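Long-range contact in nonsense-mediated mRNA decay protein 2 (Saccharomyces cerevisiae, PDB 4LUN), which takes part in the nonsense-mediated decay of mRNAs that carry premature stop codons and binds the Upf1 protein through its C-terminal end: residues K46-G51 and I91-I96. Sequence-based numbering, arbitrary orientation.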
ATOM      1  N   LYS A  46     -18.083 -13.716  -0.338  1.00 37.63           N
ATOM      2  CA  LYS A  46     -18.742 -12.822  -1.276  1.00 39.81           C
ATOM      3  C   LYS A  46     -17.946 -11.520  -1.386  1.00 44.08           C
ATOM      4  O   LYS A  46     -18.181 -10.709  -2.284  1.00 45.86           O
ATOM      5  CB  LYS A  46     -20.196 -12.562  -0.883  1.00 42.54           C
ATOM      6  CG  LYS A  46     -20.421 -11.304  -0.075  1.00 51.94           C
ATOM      7  CD  LYS A  46     -21.745 -10.666  -0.466  1.00 52.93           C
ATOM      8  CE  LYS A  46     -21.908  -9.296   0.166  1.00 53.46           C
ATOM      9  NZ  LYS A  46     -22.761  -8.413  -0.681  1.00 56.46           N
ATOM     10  N   GLY A  47     -16.993 -11.335  -0.474  1.00 38.54           N
ATOM     11  CA  GLY A  47     -16.074 -10.209  -0.547  1.00 36.40           C
ATOM     12  C   GLY A  47     -16.388  -9.098   0.433  1.00 42.80           C
ATOM     13  O   GLY A  47     -17.506  -8.995   0.946  1.00 36.06           O
ATOM     14  N   PHE A  48     -15.391  -8.257   0.697  1.00 38.85           N
ATOM     15  CA  PHE A  48     -15.574  -7.148   1.617  1.00 34.32           C
ATOM     16  C   PHE A  48     -16.067  -5.934   0.834  1.00 41.29           C
ATOM     17  O   PHE A  48     -15.276  -5.204   0.231  1.00 40.78           O
ATOM     18  CB  PHE A  48     -14.273  -6.848   2.379  1.00 32.34           C
ATOM     19  CG  PHE A  48     -13.765  -8.014   3.199  1.00 34.13           C
ATOM     20  CD1 PHE A  48     -14.611  -9.060   3.555  1.00 36.12           C
ATOM     21  CD2 PHE A  48     -12.443  -8.067   3.612  1.00 34.87           C
ATOM     22  CE1 PHE A  48     -14.147 -10.130   4.303  1.00 39.15           C
ATOM     23  CE2 PHE A  48     -11.972  -9.136   4.367  1.00 34.84           C
ATOM     24  CZ  PHE A  48     -12.824 -10.169   4.712  1.00 33.28           C
ATOM     25  N   VAL A  49     -17.385  -5.753   0.818  1.00 38.29           N
ATOM     26  CA  VAL A  49     -18.003  -4.611   0.159  1.00 38.62           C
ATOM     27  C   VAL A  49     -18.912  -3.897   1.147  1.00 38.85           C
ATOM     28  O   VAL A  49     -19.197  -4.417   2.226  1.00 45.35           O
ATOM     29  CB  VAL A  49     -18.830  -5.024  -1.078  1.00 44.13           C
ATOM     30  CG1 VAL A  49     -17.956  -5.751  -2.097  1.00 43.91           C
ATOM     31  CG2 VAL A  49     -20.015  -5.880  -0.665  1.00 44.32           C
ATOM     32  N   LYS A  50     -19.362  -2.708   0.768  1.00 46.13           N
ATOM     33  CA  LYS A  50     -20.160  -1.860   1.645  1.00 43.11           C
ATOM     34  C   LYS A  50     -21.426  -2.563   2.121  1.00 48.88           C
ATOM     35  O   LYS A  50     -22.126  -3.195   1.328  1.00 51.00           O
ATOM     36  CB  LYS A  50     -20.520  -0.558   0.927  1.00 50.49           C
ATOM     37  CG  LYS A  50     -20.663   0.635   1.854  1.00 51.07           C
ATOM     38  CD  LYS A  50     -22.094   1.121   1.932  1.00 57.21           C
ATOM     39  CE  LYS A  50     -22.175   2.434   2.695  1.00 63.15           C
ATOM     40  NZ  LYS A  50     -21.399   3.515   2.018  1.00 59.03           N
ATOM     41  N   GLY A  51     -21.701  -2.458   3.419  1.00 49.43           N
ATOM     42  CA  GLY A  51     -22.905  -3.025   4.004  1.00 49.68           C
ATOM     43  C   GLY A  51     -22.760  -4.452   4.504  1.00 56.24           C
ATOM     44  O   GLY A  51     -23.483  -4.873   5.412  1.00 53.16           O
ATOM     45  N   ILE A  91     -13.595   0.536   4.037  1.00 28.09           N
ATOM     46  CA  ILE A  91     -14.148   0.725   5.381  1.00 27.02           C
ATOM     47  C   ILE A  91     -14.817  -0.541   5.908  1.00 32.23           C
ATOM     48  O   ILE A  91     -14.639  -0.912   7.071  1.00 30.32           O
ATOM     49  CB  ILE A  91     -15.146   1.902   5.429  1.00 31.01           C
ATOM     50  CG1 ILE A  91     -14.385   3.216   5.551  1.00 37.17           C
ATOM     51  CG2 ILE A  91     -16.104   1.774   6.598  1.00 32.30           C
ATOM     52  CD1 ILE A  91     -14.906   4.289   4.639  1.00 45.19           C
ATOM     53  N   ALA A  92     -15.590  -1.196   5.047  1.00 31.02           N
ATOM     54  CA  ALA A  92     -16.228  -2.456   5.399  1.00 28.12           C
ATOM     55  C   ALA A  92     -15.184  -3.491   5.799  1.00 25.94           C
ATOM     56  O   ALA A  92     -15.343  -4.182   6.804  1.00 32.60           O
ATOM     57  CB  ALA A  92     -17.069  -2.965   4.241  1.00 36.22           C
ATOM     58  N   ALA A  93     -14.109  -3.583   5.023  1.00 21.76           N
ATOM     59  CA  ALA A  93     -13.039  -4.530   5.326  1.00 23.28           C
ATOM     60  C   ALA A  93     -12.416  -4.224   6.687  1.00 25.61           C
ATOM     61  O   ALA A  93     -12.112  -5.133   7.459  1.00 26.05           O
ATOM     62  CB  ALA A  93     -11.978  -4.505   4.240  1.00 24.16           C
ATOM     63  N   VAL A  94     -12.230  -2.940   6.979  1.00 25.46           N
ATOM     64  CA  VAL A  94     -11.653  -2.537   8.259  1.00 22.60           C
ATOM     65  C   VAL A  94     -12.536  -2.957   9.444  1.00 27.03           C
ATOM     66  O   VAL A  94     -12.038  -3.469  10.442  1.00 25.02           O
ATOM     67  CB  VAL A  94     -11.390  -1.015   8.320  1.00 24.56           C
ATOM     68  CG1 VAL A  94     -11.030  -0.591   9.739  1.00 26.27           C
ATOM     69  CG2 VAL A  94     -10.292  -0.623   7.333  1.00 26.14           C
ATOM     70  N   GLU A  95     -13.844  -2.743   9.328  1.00 28.59           N
ATOM     71  CA  GLU A  95     -14.764  -3.111  10.404  1.00 26.99           C
ATOM     72  C   GLU A  95     -14.822  -4.621  10.616  1.00 26.92           C
ATOM     73  O   GLU A  95     -14.850  -5.097  11.748  1.00 24.08           O
ATOM     74  CB  GLU A  95     -16.168  -2.576  10.120  1.00 31.09           C
ATOM     75  CG  GLU A  95     -16.285  -1.062  10.178  1.00 33.19           C
ATOM     76  CD  GLU A  95     -16.436  -0.526  11.590  1.00 37.11           C
ATOM     77  OE1 GLU A  95     -16.523  -1.332  12.548  1.00 39.39           O
ATOM     78  OE2 GLU A  95     -16.481   0.711  11.741  1.00 36.01           O
ATOM     79  N   ILE A  96     -14.849  -5.365   9.516  1.00 27.34           N
ATOM     80  CA  ILE A  96     -14.871  -6.822   9.556  1.00 28.18           C
ATOM     81  C   ILE A  96     -13.590  -7.409  10.149  1.00 29.21           C
ATOM     82  O   ILE A  96     -13.640  -8.288  11.008  1.00 25.17           O
ATOM     83  CB  ILE A  96     -15.102  -7.394   8.149  1.00 30.40           C
ATOM     84  CG1 ILE A  96     -16.486  -6.980   7.643  1.00 33.37           C
ATOM     85  CG2 ILE A  96     -14.946  -8.906   8.142  1.00 31.04           C
ATOM     86  CD1 ILE A  96     -16.651  -7.112   6.138  1.00 31.03           C
TER
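Phe48 packs its ring obliquely against Ala93 and Ile96, which lie one turn apart on helix 87-104. Its CD2 rests 3.6 Å from Ala93 CB, and CB of Phe48 lies 3.8 Å from the same methyl. At the other ortho position, CD1 of Phe48 meets the end of the isoleucine chain, Ile96 CD1, at 3.8 Å. The branch methyl of Ile96 is a little farther off, with its CG2 4.1 Å from Phe48 CE1. In Phe48, CG stands anti to the carbonyl carbon (chi1 -60°), which carries the ring along the helix from Ala93 toward Ile96. Val76, Cys79 and Leu80 of helix 69-81, together with Ile97, also touch the Phe48 side chain, so the ring is buried among apolar neighbours. With an alanine here, a gap is likely to open between this loop and helices 69-81 and 87-104, leaving Ala93 and Ile96 without the ring they pack on.

Past Phe48 the backbone of the loop itself packs on the helix. The carbonyl oxygen Val49 O sits 3.3 Å from Ala92 CB, a close contact that a small residue permits. No hydrogen bond joins the two segments. Val49 O is instead hydrogen-bonded to Ser52 OG, and Lys50 N to Asp89 OD1. The ammonium group of Lys50 forms a salt bridge with Asp88. The two Lys50 links tie the loop to the beginning of helix 87-104; the Val49 bond to Ser52 stays local, at the start of helix 52-60. Phe48 packs farther along helix 87-104.

The segment 46-51 connects helix 34-44 to helix 52-60. A loop between helices that plugs an aromatic side chain between later helices fits the HEAT-repeat-like, all-helical build of this N-terminal MIF4G domain.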